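Local coordinates for amino acid adenylation domain-containing protein (Bacillus stratosphericus LAMA 585, PDB 6ULY) that probably selects an alpha-keto acid and activates it as an acyl adenylate in a nonribosomal depsipeptide synthetase module, at residues A[73-78]-A[125-130]; A[102-107]-A[134-139]; A[168-173]-A[192-197]; A[388-393]-A[410-415]. One frame throughout, in Å; residues are numbered along the deposited sequence.

Interaction 1 of 4, residues A[73-78]-A[125-130]. With SO4 (sulfate ion), chain D.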
loop_
_atom_site.group_PDB
_atom_site.type_symbol
_atom_site.label_atom_id
_atom_site.label_comp_id
_atom_site.label_asym_id
_atom_site.label_seq_id
_atom_site.Cartn_x
_atom_site.Cartn_y
_atom_site.Cartn_z
ATOM N N PHE A 73 15.655 -8.650 -16.111
ATOM C CA PHE A 73 16.037 -7.788 -17.221
ATOM C C PHE A 73 16.304 -6.366 -16.738
ATOM O O PHE A 73 15.488 -5.778 -16.022
ATOM C CB PHE A 73 14.943 -7.771 -18.289
ATOM C CG PHE A 73 14.933 -8.986 -19.181
ATOM C CD1 PHE A 73 15.506 -10.179 -18.769
ATOM C CD2 PHE A 73 14.359 -8.925 -20.441
ATOM C CE1 PHE A 73 15.495 -11.286 -19.589
ATOM C CE2 PHE A 73 14.346 -10.029 -21.267
ATOM C CZ PHE A 73 14.918 -11.209 -20.844
ATOM N N GLN A 74 17.444 -5.809 -17.160
ATOM C CA GLN A 74 17.833 -4.425 -16.861
ATOM C C GLN A 74 18.506 -3.888 -18.124
ATOM O O GLN A 74 19.730 -3.943 -18.260
ATOM C CB GLN A 74 18.748 -4.352 -15.646
ATOM C CG GLN A 74 18.025 -4.527 -14.321
ATOM C CD GLN A 74 17.180 -3.323 -13.963
ATOM O OE1 GLN A 74 17.637 -2.421 -13.262
ATOM N NE2 GLN A 74 15.943 -3.297 -14.451
ATOM N N PHE A 75 17.694 -3.368 -19.042
ATOM C CA PHE A 75 18.148 -3.014 -20.376
ATOM C C PHE A 75 17.895 -1.546 -20.673
ATOM O O PHE A 75 16.900 -0.969 -20.225
ATOM C CB PHE A 75 17.452 -3.869 -21.445
ATOM C CG PHE A 75 17.920 -5.289 -21.473
ATOM C CD1 PHE A 75 19.137 -5.618 -22.045
ATOM C CD2 PHE A 75 17.150 -6.294 -20.918
ATOM C CE1 PHE A 75 19.576 -6.926 -22.066
ATOM C CE2 PHE A 75 17.583 -7.606 -20.935
ATOM C CZ PHE A 75 18.795 -7.923 -21.509
ATOM N N SER A 76 18.825 -0.954 -21.425
ATOM C CA SER A 76 18.605 0.307 -22.113
ATOM C C SER A 76 18.456 0.132 -23.617
ATOM O O SER A 76 17.912 1.023 -24.276
ATOM C CB SER A 76 19.765 1.275 -21.839
ATOM O OG SER A 76 20.995 0.734 -22.291
ATOM N N SER A 77 18.907 -0.992 -24.166
ATOM C CA SER A 77 18.867 -1.242 -25.600
ATOM C C SER A 77 17.672 -2.124 -25.938
ATOM O O SER A 77 17.538 -3.226 -25.397
ATOM C CB SER A 77 20.158 -1.909 -26.071
ATOM O OG SER A 77 19.944 -2.577 -27.302
ATOM N N ASN A 78 16.822 -1.643 -26.849
ATOM C CA ASN A 78 15.730 -2.468 -27.356
ATOM C C ASN A 78 16.259 -3.724 -28.034
ATOM O O ASN A 78 15.718 -4.818 -27.839
ATOM C CB ASN A 78 14.873 -1.661 -28.331
ATOM C CG ASN A 78 14.041 -0.605 -27.638
ATOM O OD1 ASN A 78 13.557 -0.812 -26.522
ATOM N ND2 ASN A 78 13.869 0.537 -28.293
ATOM N N LEU A 125 19.825 -14.202 -12.000
ATOM C CA LEU A 125 20.801 -13.533 -12.843
ATOM C C LEU A 125 20.189 -12.266 -13.418
ATOM O O LEU A 125 19.070 -12.285 -13.938
ATOM C CB LEU A 125 21.255 -14.461 -13.975
ATOM C CG LEU A 125 22.067 -13.810 -15.103
ATOM C CD1 LEU A 125 23.426 -13.361 -14.592
ATOM C CD2 LEU A 125 22.217 -14.762 -16.278
ATOM N N ILE A 126 20.920 -11.166 -13.322
ATOM C CA ILE A 126 20.509 -9.918 -13.948
ATOM C C ILE A 126 21.147 -9.847 -15.327
ATOM O O ILE A 126 22.364 -10.012 -15.474
ATOM C CB ILE A 126 20.899 -8.704 -13.087
ATOM C CG1 ILE A 126 20.262 -8.813 -11.693
ATOM C CG2 ILE A 126 20.468 -7.418 -13.781
ATOM C CD1 ILE A 126 20.689 -7.722 -10.725
ATOM N N LEU A 127 20.315 -9.623 -16.337
ATOM C CA LEU A 127 20.731 -9.532 -17.725
ATOM C C LEU A 127 20.549 -8.093 -18.177
ATOM O O LEU A 127 19.488 -7.500 -17.947
ATOM C CB LEU A 127 19.899 -10.480 -18.588
ATOM C CG LEU A 127 20.556 -11.166 -19.779
ATOM C CD1 LEU A 127 21.806 -11.912 -19.358
ATOM C CD2 LEU A 127 19.550 -12.110 -20.410
ATOM N N THR A 128 21.573 -7.533 -18.818
ATOM C CA THR A 128 21.596 -6.102 -19.084
ATOM C C THR A 128 22.434 -5.828 -20.328
ATOM O O THR A 128 22.805 -6.747 -21.066
ATOM C CB THR A 128 22.132 -5.340 -17.863
ATOM O OG1 THR A 128 22.380 -3.973 -18.216
ATOM C CG2 THR A 128 23.419 -5.975 -17.358
ATOM N N ASP A 129 22.720 -4.548 -20.553
ATOM C CA ASP A 129 23.510 -4.052 -21.668
ATOM C C ASP A 129 24.954 -3.804 -21.255
ATOM O O ASP A 129 25.277 -3.674 -20.072
ATOM C CB ASP A 129 22.932 -2.738 -22.189
ATOM C CG ASP A 129 21.593 -2.914 -22.819
ATOM O OD1 ASP A 129 21.395 -3.952 -23.478
ATOM O OD2 ASP A 129 20.740 -2.017 -22.658
ATOM N N ASP A 130 25.821 -3.691 -22.261
ATOM C CA ASP A 130 27.175 -3.221 -21.996
ATOM C C ASP A 130 27.160 -1.794 -21.463
ATOM O O ASP A 130 27.982 -1.438 -20.611
ATOM C CB ASP A 130 28.024 -3.313 -23.265
ATOM C CG ASP A 130 28.484 -4.733 -23.566
ATOM O OD1 ASP A 130 28.897 -5.445 -22.626
ATOM O OD2 ASP A 130 28.444 -5.134 -24.747
HETATM S S SO4 D . 18.741 -0.137 -29.546
HETATM O O1 SO4 D . 19.875 -0.539 -28.750
HETATM O O2 SO4 D . 17.754 0.527 -28.734
HETATM O O3 SO4 D . 18.150 -1.303 -30.140
HETATM O O4 SO4 D . 19.148 0.750 -30.586
#
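F73 and L127 pair in parallel: the two backbones run within 2° of each other, with CA atoms separated by 5.0 Å. The backbone N of Q74 donates to L127 O at 2.8 Å. Beyond the paired residues, both chains leave the sheet as loops and stay in contact. These are neighbouring strands, 70-74 and 125-128, of a mostly parallel alpha/beta sheet within the AMP-binding region of an adenylating enzyme, and the loop after 70-74 leads into helix 78-91. From the other segment, just past strand 125-128, D129 OD2 takes three donors from that loop: S77 N at 2.6 Å from the syn side, S76 OG at 2.8 Å from the anti side, and S76 N. D129 OD1, also buried, has no hydrogen-bond partner in the model; it lies at the edge of the F75 ring, 3.2 Å from CD1, with carboxylate and ring planes 59° apart. One face of the same ring receives a CH-pi contact, T128 CA sitting 4.1 Å from the centroid. F75 CG is anti to its carbonyl carbon (chi1 -72°), which lays the ring along 127-129. S77 OG N-caps the helix, accepting from A80 N, and donates to O1 of a sulfate, probably from the crystallisation liquor, whose O2 accepts from N78 N at 3.0 Å.

Interaction 2 of 4, residues A[102-107]-A[134-139]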
loop_
_atom_site.group_PDB
_atom_site.type_symbol
_atom_site.label_atom_id
_atom_site.label_comp_id
_atom_site.label_asym_id
_atom_site.label_seq_id
_atom_site.Cartn_x
_atom_site.Cartn_y
_atom_site.Cartn_z
ATOM N N PRO A 102 16.659 4.929 -12.883
ATOM C CA PRO A 102 17.244 6.181 -13.393
ATOM C C PRO A 102 18.702 6.351 -13.008
ATOM O O PRO A 102 19.462 6.989 -13.748
ATOM C CB PRO A 102 16.358 7.266 -12.766
ATOM C CG PRO A 102 15.733 6.612 -11.569
ATOM C CD PRO A 102 15.548 5.174 -11.946
ATOM N N THR A 103 19.115 5.799 -11.867
ATOM C CA THR A 103 20.513 5.793 -11.466
ATOM C C THR A 103 20.750 4.621 -10.525
ATOM O O THR A 103 19.839 4.173 -9.823
ATOM C CB THR A 103 20.926 7.105 -10.784
ATOM O OG1 THR A 103 22.293 7.014 -10.361
ATOM C CG2 THR A 103 20.042 7.396 -9.573
ATOM N N TYR A 104 21.988 4.130 -10.522
ATOM C CA TYR A 104 22.407 3.039 -9.651
ATOM C C TYR A 104 23.461 3.478 -8.643
ATOM O O TYR A 104 24.092 2.623 -8.009
ATOM C CB TYR A 104 22.943 1.875 -10.490
ATOM C CG TYR A 104 21.926 1.269 -11.432
ATOM C CD1 TYR A 104 21.276 0.083 -11.112
ATOM C CD2 TYR A 104 21.617 1.882 -12.640
ATOM C CE1 TYR A 104 20.347 -0.476 -11.970
ATOM C CE2 TYR A 104 20.688 1.331 -13.503
ATOM C CZ TYR A 104 20.058 0.151 -13.163
ATOM O OH TYR A 104 19.133 -0.404 -14.018
ATOM N N ARG A 105 23.673 4.785 -8.481
ATOM C CA ARG A 105 24.694 5.291 -7.573
ATOM C C ARG A 105 24.194 5.499 -6.149
ATOM O O ARG A 105 25.018 5.650 -5.241
ATOM C CB ARG A 105 25.257 6.617 -8.097
ATOM C CG ARG A 105 26.582 6.498 -8.846
ATOM C CD ARG A 105 26.389 6.192 -10.324
ATOM N NE ARG A 105 27.629 6.369 -11.076
ATOM C CZ ARG A 105 27.729 6.267 -12.399
ATOM N NH1 ARG A 105 26.658 5.987 -13.128
ATOM N NH2 ARG A 105 28.901 6.447 -12.992
ATOM N N GLU A 106 22.880 5.517 -5.927
ATOM C CA GLU A 106 22.334 5.721 -4.592
ATOM C C GLU A 106 21.083 4.872 -4.413
ATOM O O GLU A 106 20.476 4.406 -5.381
ATOM C CB GLU A 106 22.002 7.196 -4.334
ATOM C CG GLU A 106 22.343 8.108 -5.491
ATOM C CD GLU A 106 21.303 9.184 -5.698
ATOM O OE1 GLU A 106 21.590 10.362 -5.398
ATOM O OE2 GLU A 106 20.189 8.845 -6.152
ATOM N N MET A 107 20.696 4.692 -3.150
ATOM C CA MET A 107 19.598 3.798 -2.786
ATOM C C MET A 107 18.266 4.548 -2.869
ATOM O O MET A 107 17.596 4.819 -1.872
ATOM C CB MET A 107 19.829 3.231 -1.390
ATOM C CG MET A 107 18.921 2.074 -1.022
ATOM S SD MET A 107 19.410 0.534 -1.821
ATOM C CE MET A 107 18.144 -0.585 -1.219
ATOM N N GLU A 134 28.134 -1.870 -15.921
ATOM C CA GLU A 134 28.927 -1.231 -14.875
ATOM C C GLU A 134 28.025 -0.666 -13.783
ATOM O O GLU A 134 28.238 -0.918 -12.590
ATOM C CB GLU A 134 29.801 -0.133 -15.478
ATOM N N GLU A 135 27.005 0.099 -14.177
ATOM C CA GLU A 135 26.049 0.628 -13.208
ATOM C C GLU A 135 25.358 -0.496 -12.448
ATOM O O GLU A 135 25.322 -0.498 -11.212
ATOM C CB GLU A 135 25.018 1.503 -13.923
ATOM C CG GLU A 135 25.605 2.729 -14.610
ATOM C CD GLU A 135 24.638 3.377 -15.587
ATOM O OE1 GLU A 135 24.872 3.273 -16.812
ATOM O OE2 GLU A 135 23.642 3.981 -15.132
ATOM N N VAL A 136 24.795 -1.464 -13.175
ATOM C CA VAL A 136 24.041 -2.535 -12.528
ATOM C C VAL A 136 24.916 -3.303 -11.549
ATOM O O VAL A 136 24.432 -3.780 -10.515
ATOM C CB VAL A 136 23.431 -3.472 -13.589
ATOM C CG1 VAL A 136 22.849 -4.707 -12.932
ATOM C CG2 VAL A 136 22.368 -2.742 -14.397
ATOM N N GLN A 137 26.208 -3.449 -11.853
ATOM C CA GLN A 137 27.104 -4.142 -10.934
ATOM C C GLN A 137 27.272 -3.388 -9.623
ATOM O O GLN A 137 27.607 -4.003 -8.607
ATOM C CB GLN A 137 28.469 -4.365 -11.591
ATOM C CG GLN A 137 28.498 -5.538 -12.567
ATOM C CD GLN A 137 29.808 -5.648 -13.332
ATOM O OE1 GLN A 137 30.527 -4.663 -13.506
ATOM N NE2 GLN A 137 30.122 -6.853 -13.797
ATOM N N GLY A 138 27.039 -2.074 -9.622
ATOM C CA GLY A 138 27.134 -1.304 -8.397
ATOM C C GLY A 138 26.124 -1.706 -7.344
ATOM O O GLY A 138 26.322 -1.410 -6.162
ATOM N N LEU A 139 25.043 -2.381 -7.745
ATOM C CA LEU A 139 24.048 -2.834 -6.782
ATOM C C LEU A 139 24.633 -3.797 -5.759
ATOM O O LEU A 139 24.050 -3.968 -4.681
ATOM C CB LEU A 139 22.881 -3.497 -7.516
ATOM C CG LEU A 139 22.116 -2.586 -8.479
ATOM C CD1 LEU A 139 21.126 -3.385 -9.313
ATOM C CD2 LEU A 139 21.407 -1.476 -7.715
#
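Y104 carries its CG anti to the carbonyl carbon (chi1 -62°), which swings the ring against residues 135-139, where E135, V136 and L139 meet it on different sides. E135 CB, set by the helix backbone, lies 3.7 Å from Y104 CD2; the same first torsion and an extended chain beyond CG carry the carboxylate on past the ring, its plane turned 86° from the ring plane. V136 comes over one ring face: its CG2 is 4.3 Å from the centroid, an off-centre CH-pi contact. L139 approaches differently, placing CD2 at the ring edge, near the plane, 3.7 Å from Y104 CD1. At the base of the side chain, Y104 CB rests 3.4 Å from E135 O, a carbonyl that also accepts the backbone N of G138.

No hydrogen bond crosses between the two segments, so the evidence is for a contact made by shape and apolar surface. R105 adds a looser element on the outside. Its chain bends at chi2 (87°), which returns the guanidinium to E135; NH1 stands 4.1 Å from OE2, opposite charges too far apart for a salt bridge, although probably attractive. The loop before it is shaped by an ST turn in which T103 OG1 accepts from R105 N at 3.2 Å.

The tyrosine hydroxyl reaches beyond the contact to Q74 and to A101 N. V136 also packs on strands 125-128 and 150-152 and L139 on V111 of helix 109-120, so the loop that follows strand 94-97 is pinned beside helix 130-137 at the sheet.

Interaction 3 of 4, residues A[168-173]-A[192-197]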
loop_
_atom_site.group_PDB
_atom_site.type_symbol
_atom_site.label_atom_id
_atom_site.label_comp_id
_atom_site.label_asym_id
_atom_site.label_seq_id
_atom_site.Cartn_x
_atom_site.Cartn_y
_atom_site.Cartn_z
ATOM N N ALA A 168 7.980 -26.119 -24.522
ATOM C CA ALA A 168 7.140 -25.383 -23.593
ATOM C C ALA A 168 5.683 -25.797 -23.748
ATOM O O ALA A 168 5.234 -26.169 -24.836
ATOM C CB ALA A 168 7.270 -23.874 -23.812
ATOM N N ALA A 169 4.952 -25.731 -22.638
ATOM C CA ALA A 169 3.517 -25.967 -22.588
ATOM C C ALA A 169 2.770 -24.642 -22.475
ATOM O O ALA A 169 3.256 -23.711 -21.820
ATOM C CB ALA A 169 3.157 -26.854 -21.394
ATOM N N PRO A 170 1.595 -24.520 -23.100
ATOM C CA PRO A 170 0.863 -23.242 -23.047
ATOM C C PRO A 170 0.711 -22.652 -21.652
ATOM O O PRO A 170 0.690 -21.422 -21.510
ATOM C CB PRO A 170 -0.500 -23.610 -23.649
ATOM C CG PRO A 170 -0.182 -24.698 -24.616
ATOM C CD PRO A 170 0.935 -25.497 -23.986
ATOM N N ASP A 171 0.600 -23.480 -20.618
ATOM C CA ASP A 171 0.385 -22.971 -19.270
ATOM C C ASP A 171 1.682 -22.662 -18.536
ATOM O O ASP A 171 1.631 -22.123 -17.426
ATOM C CB ASP A 171 -0.439 -23.971 -18.455
ATOM C CG ASP A 171 -1.863 -24.084 -18.955
ATOM O OD1 ASP A 171 -2.535 -23.036 -19.072
ATOM O OD2 ASP A 171 -2.307 -25.213 -19.250
ATOM N N ASP A 172 2.831 -22.992 -19.120
ATOM C CA ASP A 172 4.101 -22.576 -18.544
ATOM C C ASP A 172 4.128 -21.061 -18.392
ATOM O O ASP A 172 3.596 -20.326 -19.229
ATOM C CB ASP A 172 5.264 -23.034 -19.430
ATOM C CG ASP A 172 5.443 -24.540 -19.430
ATOM O OD1 ASP A 172 4.763 -25.222 -18.634
ATOM O OD2 ASP A 172 6.267 -25.040 -20.226
ATOM N N SER A 173 4.741 -20.592 -17.309
ATOM C CA SER A 173 4.973 -19.163 -17.151
ATOM C C SER A 173 5.927 -18.668 -18.231
ATOM O O SER A 173 6.981 -19.265 -18.465
ATOM C CB SER A 173 5.550 -18.875 -15.768
ATOM O OG SER A 173 4.617 -19.196 -14.755
ATOM N N SER A 192 1.411 -16.634 -18.369
ATOM C CA SER A 192 1.672 -17.847 -19.122
ATOM C C SER A 192 1.585 -17.548 -20.612
ATOM O O SER A 192 1.101 -16.493 -21.033
ATOM C CB SER A 192 0.671 -18.941 -18.736
ATOM O OG SER A 192 -0.612 -18.629 -19.254
ATOM N N HIS A 193 2.063 -18.496 -21.420
ATOM C CA HIS A 193 1.886 -18.375 -22.864
ATOM C C HIS A 193 0.411 -18.228 -23.216
ATOM O O HIS A 193 0.049 -17.448 -24.107
ATOM C CB HIS A 193 2.473 -19.593 -23.583
ATOM C CG HIS A 193 3.924 -19.832 -23.305
ATOM N ND1 HIS A 193 4.928 -19.364 -24.126
ATOM C CD2 HIS A 193 4.539 -20.514 -22.309
ATOM C CE1 HIS A 193 6.099 -19.733 -23.640
ATOM N NE2 HIS A 193 5.892 -20.436 -22.540
ATOM N N ARG A 194 -0.455 -18.970 -22.519
ATOM C CA ARG A 194 -1.875 -18.986 -22.852
ATOM C C ARG A 194 -2.521 -17.630 -22.597
ATOM O O ARG A 194 -3.265 -17.118 -23.441
ATOM C CB ARG A 194 -2.584 -20.078 -22.046
ATOM C CG ARG A 194 -4.011 -20.352 -22.498
ATOM C CD ARG A 194 -4.737 -21.320 -21.574
ATOM N NE ARG A 194 -4.068 -22.614 -21.463
ATOM C CZ ARG A 194 -4.159 -23.591 -22.362
ATOM N NH1 ARG A 194 -4.886 -23.431 -23.460
ATOM N NH2 ARG A 194 -3.514 -24.734 -22.163
ATOM N N SER A 195 -2.259 -17.033 -21.432
ATOM C CA SER A 195 -2.898 -15.760 -21.108
ATOM C C SER A 195 -2.413 -14.651 -22.032
ATOM O O SER A 195 -3.211 -13.829 -22.498
ATOM C CB SER A 195 -2.648 -15.396 -19.644
ATOM O OG SER A 195 -1.269 -15.415 -19.315
ATOM N N VAL A 196 -1.112 -14.613 -22.318
ATOM C CA VAL A 196 -0.587 -13.596 -23.225
ATOM C C VAL A 196 -1.152 -13.797 -24.626
ATOM O O VAL A 196 -1.710 -12.870 -25.226
ATOM C CB VAL A 196 0.951 -13.624 -23.218
ATOM C CG1 VAL A 196 1.503 -12.698 -24.274
ATOM C CG2 VAL A 196 1.471 -13.242 -21.830
ATOM N N LEU A 197 -1.043 -15.017 -25.159
ATOM C CA LEU A 197 -1.513 -15.264 -26.517
ATOM C C LEU A 197 -3.006 -15.023 -26.652
ATOM O O LEU A 197 -3.476 -14.625 -27.725
ATOM C CB LEU A 197 -1.175 -16.689 -26.941
ATOM C CG LEU A 197 0.284 -16.935 -27.324
ATOM C CD1 LEU A 197 0.518 -18.418 -27.550
ATOM C CD2 LEU A 197 0.652 -16.138 -28.558
#
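R194 presents the NE side of its guanidinium to D171, one nitrogen to each carboxylate oxygen: NE to OD1 at 2.9 Å, almost straight at 176°, and NH2 to OD2 at 3.2 Å. The oxygens lie in or near the guanidinium plane, yet the nitrogens stand above the carboxylate plane, because the two flat groups are turned 42° apart. P170 CB lies over one guanidinium face, toward its rim, 3.5 Å from NH2. R194 CG is anti to the backbone N (chi1 -169°), and a bend at chi3 turns the head toward the 169-172 type I turn. H193 points into that turn, with D172 CB at its ring edge and CD2 3.2 Å from D172 O, while ND1 is engaged with L18 N.

Two backbone bonds fasten the turn to helix 193-207: R194 N to P170 O at 2.9 Å, and H193 N to D172 O at 3.2 Å. S192 and S195 form a capping box there. The contact closes the base of antiparallel strands 173-178 and 188-192, joined by the loop that, as in related adenylating enzymes, probably binds phosphate. P170 O and D172 O thus take up N-H groups of the helix's first turn, and the helix N-terminus, together with R194, would probably stabilise the charge of D171.

Interaction 4 of 4, residues A[388-393]-A[410-415]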
loop_
_atom_site.group_PDB
_atom_site.type_symbol
_atom_site.label_atom_id
_atom_site.label_comp_id
_atom_site.label_asym_id
_atom_site.label_seq_id
_atom_site.Cartn_x
_atom_site.Cartn_y
_atom_site.Cartn_z
ATOM N N PRO A 388 -12.607 -10.061 -28.146
ATOM C CA PRO A 388 -13.112 -11.431 -28.024
ATOM C C PRO A 388 -12.487 -12.149 -26.839
ATOM O O PRO A 388 -11.294 -12.010 -26.561
ATOM C CB PRO A 388 -12.707 -12.075 -29.353
ATOM C CG PRO A 388 -12.656 -10.944 -30.314
ATOM C CD PRO A 388 -12.210 -9.736 -29.528
ATOM N N GLY A 389 -13.318 -12.918 -26.132
ATOM C CA GLY A 389 -12.889 -13.710 -25.007
ATOM C C GLY A 389 -13.043 -13.039 -23.659
ATOM O O GLY A 389 -13.032 -13.731 -22.634
ATOM N N ILE A 390 -13.198 -11.719 -23.629
ATOM C CA ILE A 390 -13.234 -10.956 -22.388
ATOM C C ILE A 390 -14.678 -10.630 -22.043
ATOM O O ILE A 390 -15.477 -10.269 -22.918
ATOM C CB ILE A 390 -12.398 -9.666 -22.507
ATOM C CG1 ILE A 390 -10.913 -9.990 -22.723
ATOM C CG2 ILE A 390 -12.598 -8.795 -21.278
ATOM C CD1 ILE A 390 -10.192 -10.463 -21.492
ATOM N N THR A 391 -15.019 -10.761 -20.766
ATOM C CA THR A 391 -16.270 -10.249 -20.229
ATOM C C THR A 391 -15.940 -9.174 -19.204
ATOM O O THR A 391 -15.065 -9.368 -18.355
ATOM C CB THR A 391 -17.115 -11.354 -19.583
ATOM O OG1 THR A 391 -17.211 -12.477 -20.471
ATOM C CG2 THR A 391 -18.507 -10.840 -19.301
ATOM N N ILE A 392 -16.622 -8.041 -19.300
ATOM C CA ILE A 392 -16.487 -6.960 -18.336
ATOM C C ILE A 392 -17.815 -6.807 -17.616
ATOM O O ILE A 392 -18.882 -7.004 -18.206
ATOM C CB ILE A 392 -16.084 -5.633 -19.010
ATOM C CG1 ILE A 392 -14.876 -5.857 -19.920
ATOM C CG2 ILE A 392 -15.799 -4.577 -17.954
ATOM C CD1 ILE A 392 -14.405 -4.621 -20.613
ATOM N N ARG A 393 -17.751 -6.458 -16.333
ATOM C CA ARG A 393 -18.950 -6.108 -15.591
ATOM C C ARG A 393 -18.620 -4.977 -14.631
ATOM O O ARG A 393 -17.461 -4.746 -14.276
ATOM C CB ARG A 393 -19.539 -7.314 -14.839
ATOM C CG ARG A 393 -18.770 -7.739 -13.595
ATOM C CD ARG A 393 -19.548 -8.791 -12.806
ATOM N NE ARG A 393 -18.876 -9.166 -11.565
ATOM C CZ ARG A 393 -19.339 -10.068 -10.703
ATOM N NH1 ARG A 393 -20.480 -10.703 -10.943
ATOM N NH2 ARG A 393 -18.657 -10.339 -9.600
ATOM N N VAL A 410 -15.073 -1.835 -11.880
ATOM C CA VAL A 410 -14.859 -2.597 -13.104
ATOM C C VAL A 410 -14.233 -3.938 -12.754
ATOM O O VAL A 410 -13.246 -4.003 -12.013
ATOM C CB VAL A 410 -13.965 -1.819 -14.086
ATOM C CG1 VAL A 410 -13.797 -2.605 -15.385
ATOM C CG2 VAL A 410 -14.531 -0.433 -14.354
ATOM N N GLN A 411 -14.792 -5.011 -13.301
ATOM C CA GLN A 411 -14.244 -6.343 -13.121
ATOM C C GLN A 411 -14.115 -7.010 -14.479
ATOM O O GLN A 411 -14.891 -6.735 -15.398
ATOM C CB GLN A 411 -15.121 -7.197 -12.193
ATOM C CG GLN A 411 -15.151 -6.711 -10.750
ATOM C CD GLN A 411 -15.877 -7.673 -9.823
ATOM O OE1 GLN A 411 -16.673 -8.502 -10.268
ATOM N NE2 GLN A 411 -15.594 -7.576 -8.530
ATOM N N ILE A 412 -13.133 -7.900 -14.593
ATOM C CA ILE A 412 -12.783 -8.518 -15.864
ATOM C C ILE A 412 -12.763 -10.027 -15.702
ATOM O O ILE A 412 -12.136 -10.549 -14.773
ATOM C CB ILE A 412 -11.413 -8.032 -16.376
ATOM C CG1 ILE A 412 -11.364 -6.505 -16.444
ATOM C CG2 ILE A 412 -11.116 -8.643 -17.725
ATOM C CD1 ILE A 412 -12.337 -5.905 -17.424
ATOM N N LYS A 413 -13.414 -10.725 -16.623
ATOM C CA LYS A 413 -13.317 -12.172 -16.731
ATOM C C LYS A 413 -12.833 -12.526 -18.129
ATOM O O LYS A 413 -13.306 -11.957 -19.119
ATOM C CB LYS A 413 -14.663 -12.851 -16.465
ATOM C CG LYS A 413 -14.582 -14.376 -16.367
ATOM C CD LYS A 413 -15.922 -15.065 -16.664
ATOM C CE LYS A 413 -17.080 -14.415 -15.946
ATOM N NZ LYS A 413 -18.323 -15.238 -16.040
ATOM N N GLY A 414 -11.896 -13.464 -18.213
ATOM C CA GLY A 414 -11.437 -13.928 -19.496
ATOM C C GLY A 414 -10.197 -14.786 -19.418
ATOM O O GLY A 414 -9.689 -15.107 -18.338
ATOM N N PRO A 415 -9.684 -15.176 -20.584
ATOM C CA PRO A 415 -8.509 -16.050 -20.643
ATOM C C PRO A 415 -7.171 -15.331 -20.613
ATOM O O PRO A 415 -6.139 -16.001 -20.715
ATOM C CB PRO A 415 -8.706 -16.752 -21.990
ATOM C CG PRO A 415 -9.351 -15.697 -22.844
ATOM C CD PRO A 415 -10.229 -14.890 -21.925
HETATM O O HOH W 1 -15.266 -14.076 -20.571
#
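R393 and Q411 form one hydrogen-bonded pair of an antiparallel ladder, in which strands 391-395 and 408-413 adjoin within a five-stranded sheet; the short segments run at 158° to each other. From its CB, R393 sets CG between the backbone N and the carbonyl carbon (chi1 74°), and CG lies 3.9 Å from Q411 CB. The chain then extends alongside Q411, pointing the same way, and CD passes OE1. At the tip NE and NH2 both donate to Q411 OE1, at 2.6 and 2.8 Å, and the oxygen lies in the guanidinium plane. Guanidinium and amide are nearly coplanar, 26° apart. W437 makes a cation-pi contact with R393, and Q411 NE2 bonds H439 ND1, giving each flat end a further partner.

On the other sheet face I392 and I412 lie side by side, CG1 to CD1 at 3.6 Å, and I392 CG2 also meets V410 CG1. L451 and V341 pack on I392. Farther along, T391 N donates to K413 O at 2.7 Å. That same carbonyl oxygen accepts from a water 3.2 Å away, which also donates to G389 O at 3.1 Å and contacts T391 OG1.

Interactions 1 and 2 form one block: centres 13 Å apart, segments alternating along the chain, and strand 125-128 running on into helix 130-137. Q74 OE1 and Y104 OH, 2.6 Å apart, probably hydrogen-bond between them, and I126 CG2 packs on V136 CG1 at 3.7 Å. Interactions 3 and 4 also touch, S195 CB lying 3.7 Å from P415 O, with centres 18 Å apart. Interaction 3 sits at the ends of strands 173-178 and 188-192 of the same seven-stranded sheet as interaction 1 yet does not touch it, their nearest atoms being about 12 Å apart. In interaction 4 the side chain of V410 is about 8 Å from the bound keto acyl adenylate (QA7); interaction 2 lies across the chain's centre from it, about 40 Å between centres.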